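Side-chain contacts in (5-formylfuran-3-yl)methyl phosphate transaminase (Methanococcus jannaschii, PDB 2Z61), which catalyses the pyridoxal-phosphate-dependent transamination of 4-(hydroxymethyl)-2-furancarboxaldehyde phosphate with alanine, yielding the furan precursor of methanofuran: residues A[322-325]-A[329-332]; A[30-35]-A[357-362]; A[308-313]-A[336-341]; A[195-200]-A[284-289]. All coordinates share one frame; numbering follows the deposited sequence.

Interaction 1. Residues A[322-325]-A[329-332]; sequences YKLL and FVAL
L324 supplies the apolar centre, its two methyls parted between two residues of 329-332. CD2 presses on the branch point of V330, 3.5 Å from V330 CB. CD1 reaches the other way and meets the methyl L332 CD1 at 3.7 Å, tip to tip. One leucine thus spans V330 and L332, on the same side of the extended chain, and I364 of helix 354-368 also touches it. L325 serves the opposite side of the backbone: with CG anti to its backbone N (chi1 179°), CD1 comes over the peptide that joins V330 to A331, 4.0 Å from A331 N and 4.3 Å from A331 CB. I17 and L20 of helix 15-26 close on the same leucine. Farther out the contact turns polar and follows the main chain. L325 CA lies 3.5 Å from V330 O, a CA-H...O contact. At the edge F329 N gives a weak, bent hydrogen bond to L325 O, 2.9 Å long with 122° at the hydrogen. F329, with positive phi (61°), is where the chain leaves the helix; its ring CD2 lies 3.6 Å from L325 O. V330 and A331 then form a short strand, parallel to 32-33 and bonded to I32 and L34. This is a tight helix-to-strand turn: the end of helix 317-328 packs on the strand that follows it, in the small domain of a class I aminotransferase.

Interaction 2. Residues A[30-35]-A[357-362]; sequences KVIHLE and IKEGLE
I32 lays its terminal methyl on the backbone of helix 354-368 at G360. CD1 stands 3.2 Å from G360 N and 3.4 Å from G360 CA, the latter tighter than ordinary carbon contact. Its reach comes from a stretched chain: CG1 is anti to the carbonyl carbon (chi1 -66°), and CD1 continues in line beyond it. The same methyl also lies alongside the root of E359, 3.6 Å from E359 CG, while that extended side chain carries its carboxylate onward toward solvent, with a weak, long ion pair to R363. G360 has no side chain to hold the strand off; a CB there would fall 3.0 Å from I32 CG2, a clash. Two residues on, alternation brings L34 to the same face, where its CD2 meets I357 CG1 more loosely, at 4.2 Å, the two side chains crossing at a slant. The intervening H33 points to the other side. Its ND1 donates to E35 OE2 at 2.5 Å, nearly straight at 165°; the acceptor lies in the ring plane and uses its syn lone pair. E25 of helix 15-26 accepts from NE2, so both ring nitrogens are engaged and the imidazole is fixed in rotation. Residues 31-34 thus turn alternate side chains to two helices, a small alpha/beta layer joining the N-terminal region to the C-terminal helix, as in the small domain of fold-type I aminotransferases.

Interaction 3. Residues A[308-313]-A[336-341]; sequences YVFPNI and IGFGSK
F310 and F338 make the whole direct contact, and they make it lightly. F310 CE1 approaches F338 CD1 to 4.1 Å. The ring centroids are 6.0 Å apart and the planes stand at 85°, nearly perpendicular, yet the offset is oblique and neither ring squarely addresses the other. The two side chains run past each other in opposite directions. Different first torsions bring them together: F310 has CG anti to its backbone N (chi1 -159°), whereas F338 has CG anti to its carbonyl carbon (chi1 -52°). The backbones remain far apart, F310 CA and F338 CA being 10.5 Å from each other, so the rings alone bridge the gap. Denser packing comes from neighbours: Y345 meets F310 with its ring almost parallel, L167 touches F310 too, P124 lies against F338, and R347 touches both phenylalanines. On the loose side, the loop runs on to exposed residues that turn polar groups to other parts of the chain. S340 OG bonds to N120 ND2, and K341 NZ forms a salt bridge with D141. Just before them G339 N closes the 3-10 turn on I336 O at 3.2 Å. Loops leaving strands 308-309 and 333-334 of the three-stranded antiparallel sheet thus meet through two buried rings, a position consistent with the junction between the small and large domains in this class of aminotransferase.

Interaction 4. Residues A[195-200]-A[284-289]; sequences LVYEGK and RRRRLV
R286 extends from helix 269-295 to Y197 and E198, and its guanidinium spends its N-H groups on several acceptors. NH2 donates to E198 OE2 at 3.1 Å (157° at the hydrogen), a salt bridge in which the oxygen lies near the guanidinium plane and uses its anti lone pair. The carboxylate plane is turned 68° from the guanidinium, and OE2 takes the bond. NH2 has a further hydrogen bond to a residue flanking the segments, NE pairs with D283 OD1, and NH1 bonds to the carbonyl of P303. The loop between strands 185-189 and 214-219 of the large-domain sheet is thereby tied to the long helix that in class I aminotransferases runs from the large domain into the small one. Y197 packs against the arginine's shaft: its CD1 is 3.4 Å from R286 CD, and its CB lies over one guanidinium face. The bend at chi3 (88°) turns the head of R286 along this ring. Replacing R286 with a leucine would probably leave E198, D283 and the P303 carbonyl without their cationic donor and free the E198 carboxylate to turn. The phenol of Y197 has its own partner, the carbonyl of A306.

Interactions 1, 2 and 3 are buried, whereas interaction 4 is partly open to solvent and the only one carried by a salt bridge. Interactions 1 and 2 hold the same two-stranded parallel sheet, one through the helix leading into strand 330-331, the other through the C-terminal helix; they touch directly, and aliphatic packing governs both. Helix 354-368 in turn packs on helix 269-295, where L361 CD1 lies 3.5 Å from L288 CD2, linking interaction 2 to interaction 4. Interaction 3, aromatic and sparse, touches that same helix where V309 meets V289. The chemistry thus shifts from methyl packing inside the small domain to rings and ion pairs toward the large one.

Interaction 1. Residues A[322-325]-A[329-332]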
loop_
_atom_site.group_PDB
_atom_site.type_symbol
_atom_site.label_atom_id
_atom_site.label_comp_id
_atom_site.label_asym_id
_atom_site.label_seq_id
_atom_site.Cartn_x
_atom_site.Cartn_y
_atom_site.Cartn_z
ATOM N N TYR A 322 10.658 30.491 -7.219
ATOM C CA TYR A 322 9.807 31.389 -6.452
ATOM C C TYR A 322 9.437 32.654 -7.213
ATOM O O TYR A 322 8.259 32.989 -7.332
ATOM C CB TYR A 322 10.473 31.766 -5.126
ATOM C CG TYR A 322 9.843 31.083 -3.939
ATOM C CD1 TYR A 322 9.969 29.706 -3.755
ATOM C CD2 TYR A 322 9.077 31.804 -3.025
ATOM C CE1 TYR A 322 9.342 29.061 -2.688
ATOM C CE2 TYR A 322 8.443 31.170 -1.956
ATOM C CZ TYR A 322 8.579 29.797 -1.794
ATOM O OH TYR A 322 7.947 29.161 -0.748
ATOM N N LYS A 323 10.441 33.353 -7.729
ATOM C CA LYS A 323 10.194 34.584 -8.467
ATOM C C LYS A 323 9.290 34.371 -9.674
ATOM O O LYS A 323 8.324 35.110 -9.872
ATOM C CB LYS A 323 11.516 35.207 -8.925
ATOM C CG LYS A 323 12.444 35.579 -7.781
ATOM C CD LYS A 323 13.700 36.270 -8.286
ATOM C CE LYS A 323 14.627 36.632 -7.134
ATOM N NZ LYS A 323 15.852 37.344 -7.600
ATOM N N LEU A 324 9.598 33.357 -10.475
ATOM C CA LEU A 324 8.810 33.074 -11.666
ATOM C C LEU A 324 7.346 32.837 -11.305
ATOM O O LEU A 324 6.443 33.361 -11.960
ATOM C CB LEU A 324 9.374 31.850 -12.392
ATOM C CG LEU A 324 9.430 31.904 -13.925
ATOM C CD1 LEU A 324 9.999 30.592 -14.448
ATOM C CD2 LEU A 324 8.045 32.143 -14.505
ATOM N N LEU A 325 7.114 32.052 -10.258
ATOM C CA LEU A 325 5.755 31.750 -9.834
ATOM C C LEU A 325 4.966 33.000 -9.435
ATOM O O LEU A 325 3.820 33.177 -9.856
ATOM C CB LEU A 325 5.769 30.754 -8.668
ATOM C CG LEU A 325 4.391 30.377 -8.106
ATOM C CD1 LEU A 325 3.510 29.820 -9.212
ATOM C CD2 LEU A 325 4.548 29.368 -6.987
ATOM N N PHE A 329 3.199 33.557 -12.667
ATOM C CA PHE A 329 2.255 32.499 -12.319
ATOM C C PHE A 329 2.589 31.177 -13.008
ATOM O O PHE A 329 1.696 30.471 -13.482
ATOM C CB PHE A 329 0.835 32.936 -12.699
ATOM C CG PHE A 329 0.513 34.355 -12.303
ATOM C CD1 PHE A 329 -0.052 35.234 -13.223
ATOM C CD2 PHE A 329 0.795 34.819 -11.018
ATOM C CE1 PHE A 329 -0.329 36.555 -12.872
ATOM C CE2 PHE A 329 0.522 36.136 -10.657
ATOM C CZ PHE A 329 -0.040 37.006 -11.587
ATOM N N VAL A 330 3.877 30.850 -13.061
ATOM C CA VAL A 330 4.344 29.611 -13.675
ATOM C C VAL A 330 5.032 28.740 -12.628
ATOM O O VAL A 330 6.067 29.112 -12.067
ATOM C CB VAL A 330 5.318 29.902 -14.833
ATOM C CG1 VAL A 330 5.876 28.602 -15.397
ATOM C CG2 VAL A 330 4.590 30.671 -15.924
ATOM N N ALA A 331 4.436 27.580 -12.368
ATOM C CA ALA A 331 4.945 26.641 -11.373
ATOM C C ALA A 331 5.995 25.668 -11.915
ATOM O O ALA A 331 5.717 24.857 -12.801
ATOM C CB ALA A 331 3.777 25.864 -10.766
ATOM N N LEU A 332 7.201 25.763 -11.365
ATOM C CA LEU A 332 8.320 24.903 -11.746
ATOM C C LEU A 332 8.863 24.253 -10.483
ATOM O O LEU A 332 8.655 24.756 -9.384
ATOM C CB LEU A 332 9.445 25.718 -12.406
ATOM C CG LEU A 332 9.243 26.253 -13.822
ATOM C CD1 LEU A 332 10.531 26.896 -14.300
ATOM C CD2 LEU A 332 8.846 25.122 -14.753
#

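Interaction 2. Residues A[30-35]-A[357-362]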
loop_
_atom_site.group_PDB
_atom_site.type_symbol
_atom_site.label_atom_id
_atom_site.label_comp_id
_atom_site.label_asym_id
_atom_site.label_seq_id
_atom_site.Cartn_x
_atom_site.Cartn_y
_atom_site.Cartn_z
ATOM N N LYS A 30 -4.750 32.591 -13.263
ATOM C CA LYS A 30 -4.462 31.373 -14.006
ATOM C C LYS A 30 -2.995 30.967 -13.904
ATOM O O LYS A 30 -2.116 31.579 -14.520
ATOM C CB LYS A 30 -4.867 31.543 -15.473
ATOM C CG LYS A 30 -6.375 31.580 -15.679
ATOM C CD LYS A 30 -6.751 31.514 -17.151
ATOM C CE LYS A 30 -8.263 31.456 -17.333
ATOM N NZ LYS A 30 -8.645 31.328 -18.767
ATOM N N VAL A 31 -2.747 29.926 -13.117
ATOM C CA VAL A 31 -1.406 29.407 -12.899
ATOM C C VAL A 31 -1.098 28.270 -13.865
ATOM O O VAL A 31 -1.878 27.328 -13.985
ATOM C CB VAL A 31 -1.251 28.871 -11.461
ATOM C CG1 VAL A 31 0.072 28.138 -11.316
ATOM C CG2 VAL A 31 -1.340 30.018 -10.468
ATOM N N ILE A 32 0.032 28.360 -14.557
ATOM C CA ILE A 32 0.425 27.305 -15.484
ATOM C C ILE A 32 1.287 26.291 -14.744
ATOM O O ILE A 32 2.389 26.606 -14.287
ATOM C CB ILE A 32 1.210 27.854 -16.693
ATOM C CG1 ILE A 32 0.297 28.749 -17.536
ATOM C CG2 ILE A 32 1.735 26.697 -17.539
ATOM C CD1 ILE A 32 0.971 29.357 -18.752
ATOM N N HIS A 33 0.767 25.074 -14.632
ATOM C CA HIS A 33 1.449 23.989 -13.933
ATOM C C HIS A 33 2.440 23.178 -14.777
ATOM O O HIS A 33 2.046 22.418 -15.669
ATOM C CB HIS A 33 0.406 23.046 -13.337
ATOM C CG HIS A 33 -0.391 23.652 -12.226
ATOM N ND1 HIS A 33 0.061 23.702 -10.926
ATOM C CD2 HIS A 33 -1.608 24.248 -12.225
ATOM C CE1 HIS A 33 -0.843 24.299 -10.170
ATOM N NE2 HIS A 33 -1.866 24.640 -10.933
ATOM N N LEU A 34 3.728 23.343 -14.484
ATOM C CA LEU A 34 4.777 22.607 -15.179
ATOM C C LEU A 34 5.569 21.835 -14.140
ATOM O O LEU A 34 6.773 21.627 -14.291
ATOM C CB LEU A 34 5.708 23.556 -15.927
ATOM C CG LEU A 34 5.077 24.399 -17.033
ATOM C CD1 LEU A 34 6.175 25.138 -17.780
ATOM C CD2 LEU A 34 4.299 23.501 -17.984
ATOM N N GLU A 35 4.880 21.419 -13.084
ATOM C CA GLU A 35 5.499 20.677 -11.991
ATOM C C GLU A 35 4.744 19.374 -11.725
ATOM O O GLU A 35 5.029 18.671 -10.755
ATOM C CB GLU A 35 5.501 21.530 -10.715
ATOM C CG GLU A 35 4.191 21.484 -9.907
ATOM C CD GLU A 35 3.008 22.153 -10.603
ATOM O OE1 GLU A 35 3.027 22.299 -11.838
ATOM O OE2 GLU A 35 2.043 22.526 -9.907
ATOM N N ILE A 357 1.536 24.638 -22.111
ATOM C CA ILE A 357 2.993 24.625 -22.095
ATOM C C ILE A 357 3.567 25.790 -22.906
ATOM O O ILE A 357 4.560 26.405 -22.509
ATOM C CB ILE A 357 3.540 23.284 -22.651
ATOM C CG1 ILE A 357 3.088 22.128 -21.751
ATOM C CG2 ILE A 357 5.066 23.324 -22.714
ATOM C CD1 ILE A 357 3.525 20.759 -22.231
ATOM N N LYS A 358 2.943 26.089 -24.043
ATOM C CA LYS A 358 3.399 27.187 -24.891
ATOM C C LYS A 358 3.361 28.510 -24.134
ATOM O O LYS A 358 4.374 29.208 -24.031
ATOM C CB LYS A 358 2.530 27.300 -26.141
ATOM C CG LYS A 358 2.831 28.546 -26.967
ATOM C CD LYS A 358 1.818 28.751 -28.084
ATOM C CE LYS A 358 1.974 27.688 -29.154
ATOM N NZ LYS A 358 3.269 27.846 -29.872
ATOM N N GLU A 359 2.192 28.855 -23.605
ATOM C CA GLU A 359 2.050 30.095 -22.860
ATOM C C GLU A 359 3.003 30.093 -21.676
ATOM O O GLU A 359 3.582 31.121 -21.325
ATOM C CB GLU A 359 0.613 30.265 -22.376
ATOM C CG GLU A 359 0.394 31.533 -21.575
ATOM C CD GLU A 359 -1.052 31.975 -21.574
ATOM O OE1 GLU A 359 -1.927 31.151 -21.236
ATOM O OE2 GLU A 359 -1.314 33.149 -21.912
ATOM N N GLY A 360 3.170 28.924 -21.068
ATOM C CA GLY A 360 4.066 28.805 -19.937
ATOM C C GLY A 360 5.484 29.154 -20.338
ATOM O O GLY A 360 6.167 29.902 -19.641
ATOM N N LEU A 361 5.933 28.612 -21.464
ATOM C CA LEU A 361 7.279 28.884 -21.949
ATOM C C LEU A 361 7.413 30.344 -22.388
ATOM O O LEU A 361 8.428 30.991 -22.121
ATOM C CB LEU A 361 7.622 27.939 -23.106
ATOM C CG LEU A 361 7.891 26.479 -22.718
ATOM C CD1 LEU A 361 8.100 25.638 -23.971
ATOM C CD2 LEU A 361 9.114 26.403 -21.822
ATOM N N GLU A 362 6.386 30.861 -23.055
ATOM C CA GLU A 362 6.404 32.247 -23.506
ATOM C C GLU A 362 6.574 33.195 -22.323
ATOM O O GLU A 362 7.356 34.141 -22.391
ATOM C CB GLU A 362 5.114 32.576 -24.263
ATOM C CG GLU A 362 5.110 32.114 -25.712
ATOM C CD GLU A 362 6.069 32.909 -26.588
ATOM O OE1 GLU A 362 7.288 32.902 -26.315
ATOM O OE2 GLU A 362 5.601 33.543 -27.557
#

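Interaction 3. Residues A[308-313]-A[336-341]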
loop_
_atom_site.group_PDB
_atom_site.type_symbol
_atom_site.label_atom_id
_atom_site.label_comp_id
_atom_site.label_asym_id
_atom_site.label_seq_id
_atom_site.Cartn_x
_atom_site.Cartn_y
_atom_site.Cartn_z
ATOM N N TYR A 308 9.987 14.758 -18.522
ATOM C CA TYR A 308 10.716 15.787 -17.797
ATOM C C TYR A 308 11.959 16.243 -18.559
ATOM O O TYR A 308 12.544 15.489 -19.339
ATOM C CB TYR A 308 11.182 15.254 -16.441
ATOM C CG TYR A 308 10.134 14.530 -15.631
ATOM C CD1 TYR A 308 9.037 15.207 -15.094
ATOM C CD2 TYR A 308 10.269 13.168 -15.350
ATOM C CE1 TYR A 308 8.106 14.542 -14.287
ATOM C CE2 TYR A 308 9.349 12.497 -14.547
ATOM C CZ TYR A 308 8.272 13.191 -14.016
ATOM O OH TYR A 308 7.383 12.526 -13.201
ATOM N N VAL A 309 12.349 17.488 -18.313
ATOM C CA VAL A 309 13.556 18.077 -18.883
ATOM C C VAL A 309 14.183 18.757 -17.665
ATOM O O VAL A 309 13.489 19.433 -16.896
ATOM C CB VAL A 309 13.234 19.098 -19.992
ATOM C CG1 VAL A 309 14.522 19.665 -20.555
ATOM C CG2 VAL A 309 12.450 18.415 -21.114
ATOM N N PHE A 310 15.483 18.556 -17.476
ATOM C CA PHE A 310 16.186 19.091 -16.309
ATOM C C PHE A 310 17.334 20.020 -16.725
ATOM O O PHE A 310 18.508 19.669 -16.601
ATOM C CB PHE A 310 16.729 17.907 -15.498
ATOM C CG PHE A 310 17.034 18.222 -14.066
ATOM C CD1 PHE A 310 16.024 18.632 -13.200
ATOM C CD2 PHE A 310 18.317 18.054 -13.565
ATOM C CE1 PHE A 310 16.292 18.865 -11.850
ATOM C CE2 PHE A 310 18.596 18.285 -12.220
ATOM C CZ PHE A 310 17.579 18.689 -11.361
ATOM N N PRO A 311 17.004 21.229 -17.200
ATOM C CA PRO A 311 17.996 22.213 -17.642
ATOM C C PRO A 311 18.837 22.899 -16.574
ATOM O O PRO A 311 18.367 23.160 -15.462
ATOM C CB PRO A 311 17.151 23.220 -18.410
ATOM C CG PRO A 311 15.881 23.230 -17.615
ATOM C CD PRO A 311 15.638 21.753 -17.370
ATOM N N ASN A 312 20.086 23.183 -16.934
ATOM C CA ASN A 312 21.011 23.896 -16.059
ATOM C C ASN A 312 20.782 25.362 -16.423
ATOM O O ASN A 312 21.187 25.807 -17.496
ATOM C CB ASN A 312 22.460 23.517 -16.370
ATOM C CG ASN A 312 23.454 24.225 -15.465
ATOM O OD1 ASN A 312 23.371 25.434 -15.257
ATOM N ND2 ASN A 312 24.403 23.471 -14.928
ATOM N N ILE A 313 20.124 26.103 -15.541
ATOM C CA ILE A 313 19.831 27.504 -15.811
ATOM C C ILE A 313 20.931 28.441 -15.339
ATOM O O ILE A 313 20.736 29.656 -15.270
ATOM C CB ILE A 313 18.504 27.924 -15.155
ATOM C CG1 ILE A 313 18.613 27.808 -13.634
ATOM C CG2 ILE A 313 17.372 27.051 -15.684
ATOM C CD1 ILE A 313 17.379 28.288 -12.897
ATOM N N ILE A 336 17.283 21.482 -6.736
ATOM C CA ILE A 336 17.941 21.095 -5.486
ATOM C C ILE A 336 17.219 19.959 -4.760
ATOM O O ILE A 336 17.840 19.184 -4.036
ATOM C CB ILE A 336 18.060 22.313 -4.524
ATOM C CG1 ILE A 336 18.849 21.929 -3.269
ATOM C CG2 ILE A 336 16.672 22.812 -4.136
ATOM C CD1 ILE A 336 20.275 21.487 -3.543
ATOM N N GLY A 337 15.909 19.852 -4.966
ATOM C CA GLY A 337 15.145 18.813 -4.300
ATOM C C GLY A 337 15.525 17.386 -4.663
ATOM O O GLY A 337 15.324 16.464 -3.870
ATOM N N PHE A 338 16.082 17.191 -5.852
ATOM C CA PHE A 338 16.460 15.850 -6.279
ATOM C C PHE A 338 17.911 15.477 -5.975
ATOM O O PHE A 338 18.312 14.330 -6.182
ATOM C CB PHE A 338 16.199 15.686 -7.776
ATOM C CG PHE A 338 14.804 16.065 -8.194
ATOM C CD1 PHE A 338 14.488 17.385 -8.504
ATOM C CD2 PHE A 338 13.805 15.100 -8.287
ATOM C CE1 PHE A 338 13.201 17.738 -8.903
ATOM C CE2 PHE A 338 12.512 15.444 -8.685
ATOM C CZ PHE A 338 12.213 16.766 -8.995
ATOM N N GLY A 339 18.690 16.438 -5.483
ATOM C CA GLY A 339 20.086 16.172 -5.174
ATOM C C GLY A 339 20.915 17.443 -5.107
ATOM O O GLY A 339 20.501 18.489 -5.607
ATOM N N SER A 340 22.089 17.358 -4.490
ATOM C CA SER A 340 22.963 18.522 -4.359
ATOM C C SER A 340 23.417 19.042 -5.720
ATOM O O SER A 340 23.584 20.246 -5.910
ATOM C CB SER A 340 24.188 18.172 -3.512
ATOM O OG SER A 340 24.937 17.126 -4.105
ATOM N N LYS A 341 23.611 18.128 -6.665
ATOM C CA LYS A 341 24.055 18.492 -8.006
ATOM C C LYS A 341 23.057 19.392 -8.734
ATOM O O LYS A 341 23.388 19.996 -9.751
ATOM C CB LYS A 341 24.275 17.231 -8.846
ATOM C CG LYS A 341 25.727 16.914 -9.162
ATOM C CD LYS A 341 26.508 16.560 -7.906
ATOM C CE LYS A 341 28.007 16.509 -8.184
ATOM N NZ LYS A 341 28.330 15.651 -9.364
#

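Interaction 4. Residues A[195-200]-A[284-289]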
loop_
_atom_site.group_PDB
_atom_site.type_symbol
_atom_site.label_atom_id
_atom_site.label_comp_id
_atom_site.label_asym_id
_atom_site.label_seq_id
_atom_site.Cartn_x
_atom_site.Cartn_y
_atom_site.Cartn_z
ATOM N N LEU A 195 7.975 5.195 -22.427
ATOM C CA LEU A 195 7.906 6.621 -22.707
ATOM C C LEU A 195 9.296 7.045 -23.164
ATOM O O LEU A 195 10.006 7.766 -22.464
ATOM C CB LEU A 195 7.494 7.390 -21.449
ATOM C CG LEU A 195 6.052 7.123 -21.008
ATOM C CD1 LEU A 195 5.726 7.921 -19.760
ATOM C CD2 LEU A 195 5.110 7.487 -22.146
ATOM N N VAL A 196 9.687 6.556 -24.336
ATOM C CA VAL A 196 10.993 6.857 -24.923
ATOM C C VAL A 196 10.745 7.316 -26.354
ATOM O O VAL A 196 10.086 6.625 -27.124
ATOM C CB VAL A 196 11.904 5.612 -24.885
ATOM C CG1 VAL A 196 13.198 5.874 -25.638
ATOM C CG2 VAL A 196 12.211 5.263 -23.437
ATOM N N TYR A 197 11.284 8.478 -26.710
ATOM C CA TYR A 197 11.041 9.050 -28.030
ATOM C C TYR A 197 12.149 8.913 -29.068
ATOM O O TYR A 197 11.934 9.194 -30.241
ATOM C CB TYR A 197 10.652 10.521 -27.856
ATOM C CG TYR A 197 9.721 10.723 -26.677
ATOM C CD1 TYR A 197 10.148 11.392 -25.532
ATOM C CD2 TYR A 197 8.439 10.174 -26.675
ATOM C CE1 TYR A 197 9.329 11.506 -24.408
ATOM C CE2 TYR A 197 7.606 10.278 -25.553
ATOM C CZ TYR A 197 8.061 10.944 -24.426
ATOM O OH TYR A 197 7.258 11.037 -23.312
ATOM N N GLU A 198 13.328 8.490 -28.630
ATOM C CA GLU A 198 14.467 8.288 -29.520
ATOM C C GLU A 198 15.244 7.057 -29.070
ATOM O O GLU A 198 15.639 6.954 -27.908
ATOM C CB GLU A 198 15.406 9.493 -29.495
ATOM C CG GLU A 198 14.995 10.655 -30.373
ATOM C CD GLU A 198 16.052 11.745 -30.398
ATOM O OE1 GLU A 198 17.201 11.445 -30.791
ATOM O OE2 GLU A 198 15.735 12.897 -30.030
ATOM N N GLY A 199 15.457 6.118 -29.984
ATOM C CA GLY A 199 16.204 4.926 -29.630
ATOM C C GLY A 199 15.357 3.718 -29.276
ATOM O O GLY A 199 14.239 3.555 -29.768
ATOM N N LYS A 200 15.896 2.876 -28.400
ATOM C CA LYS A 200 15.220 1.652 -27.983
ATOM C C LYS A 200 14.999 1.589 -26.474
ATOM O O LYS A 200 15.788 2.132 -25.694
ATOM C CB LYS A 200 16.060 0.444 -28.402
ATOM C CG LYS A 200 16.767 0.617 -29.736
ATOM C CD LYS A 200 18.050 -0.197 -29.788
ATOM C CE LYS A 200 18.851 0.112 -31.040
ATOM N NZ LYS A 200 20.179 -0.554 -30.999
ATOM N N ARG A 284 5.712 15.584 -29.130
ATOM C CA ARG A 284 5.496 16.887 -29.746
ATOM C C ARG A 284 5.765 17.952 -28.682
ATOM O O ARG A 284 6.375 18.988 -28.955
ATOM C CB ARG A 284 4.058 17.015 -30.252
ATOM C CG ARG A 284 3.858 18.182 -31.210
ATOM C CD ARG A 284 2.422 18.283 -31.695
ATOM N NE ARG A 284 1.784 19.551 -31.354
ATOM C CZ ARG A 284 0.693 19.654 -30.601
ATOM N NH1 ARG A 284 0.116 18.565 -30.116
ATOM N NH2 ARG A 284 0.180 20.847 -30.329
ATOM N N ARG A 285 5.312 17.680 -27.463
ATOM C CA ARG A 285 5.502 18.599 -26.351
ATOM C C ARG A 285 6.979 18.706 -25.981
ATOM O O ARG A 285 7.501 19.799 -25.761
ATOM C CB ARG A 285 4.716 18.109 -25.143
ATOM C CG ARG A 285 3.228 17.939 -25.398
ATOM C CD ARG A 285 2.593 17.201 -24.240
ATOM N NE ARG A 285 1.141 17.228 -24.279
ATOM C CZ ARG A 285 0.372 16.671 -23.351
ATOM N NH1 ARG A 285 0.933 16.045 -22.318
ATOM N NH2 ARG A 285 -0.954 16.743 -23.454
ATOM N N ARG A 286 7.650 17.559 -25.911
ATOM C CA ARG A 286 9.064 17.529 -25.556
ATOM C C ARG A 286 9.903 18.408 -26.492
ATOM O O ARG A 286 10.827 19.106 -26.049
ATOM C CB ARG A 286 9.564 16.083 -25.592
ATOM C CG ARG A 286 11.062 15.938 -25.502
ATOM C CD ARG A 286 11.476 14.503 -25.762
ATOM N NE ARG A 286 11.677 14.273 -27.188
ATOM C CZ ARG A 286 12.867 14.151 -27.764
ATOM N NH1 ARG A 286 13.974 14.243 -27.037
ATOM N NH2 ARG A 286 12.942 13.918 -29.066
ATOM N N ARG A 287 9.578 18.372 -27.779
ATOM C CA ARG A 287 10.309 19.159 -28.763
ATOM C C ARG A 287 10.055 20.652 -28.571
ATOM O O ARG A 287 10.960 21.467 -28.737
ATOM C CB ARG A 287 9.913 18.728 -30.179
ATOM C CG ARG A 287 10.402 17.333 -30.559
ATOM C CD ARG A 287 9.897 16.907 -31.933
ATOM N NE ARG A 287 10.204 15.507 -32.227
ATOM C CZ ARG A 287 11.433 15.013 -32.349
ATOM N NH1 ARG A 287 12.490 15.804 -32.210
ATOM N NH2 ARG A 287 11.607 13.721 -32.604
ATOM N N LEU A 288 8.822 21.002 -28.213
ATOM C CA LEU A 288 8.457 22.394 -27.988
ATOM C C LEU A 288 9.272 22.917 -26.809
ATOM O O LEU A 288 9.799 24.029 -26.850
ATOM C CB LEU A 288 6.964 22.514 -27.664
ATOM C CG LEU A 288 6.306 23.899 -27.714
ATOM C CD1 LEU A 288 5.087 23.898 -26.808
ATOM C CD2 LEU A 288 7.272 24.976 -27.259
ATOM N N VAL A 289 9.376 22.106 -25.759
ATOM C CA VAL A 289 10.127 22.496 -24.570
ATOM C C VAL A 289 11.618 22.629 -24.852
ATOM O O VAL A 289 12.282 23.519 -24.313
ATOM C CB VAL A 289 9.934 21.474 -23.417
ATOM C CG1 VAL A 289 10.933 21.749 -22.306
ATOM C CG2 VAL A 289 8.511 21.558 -22.870
#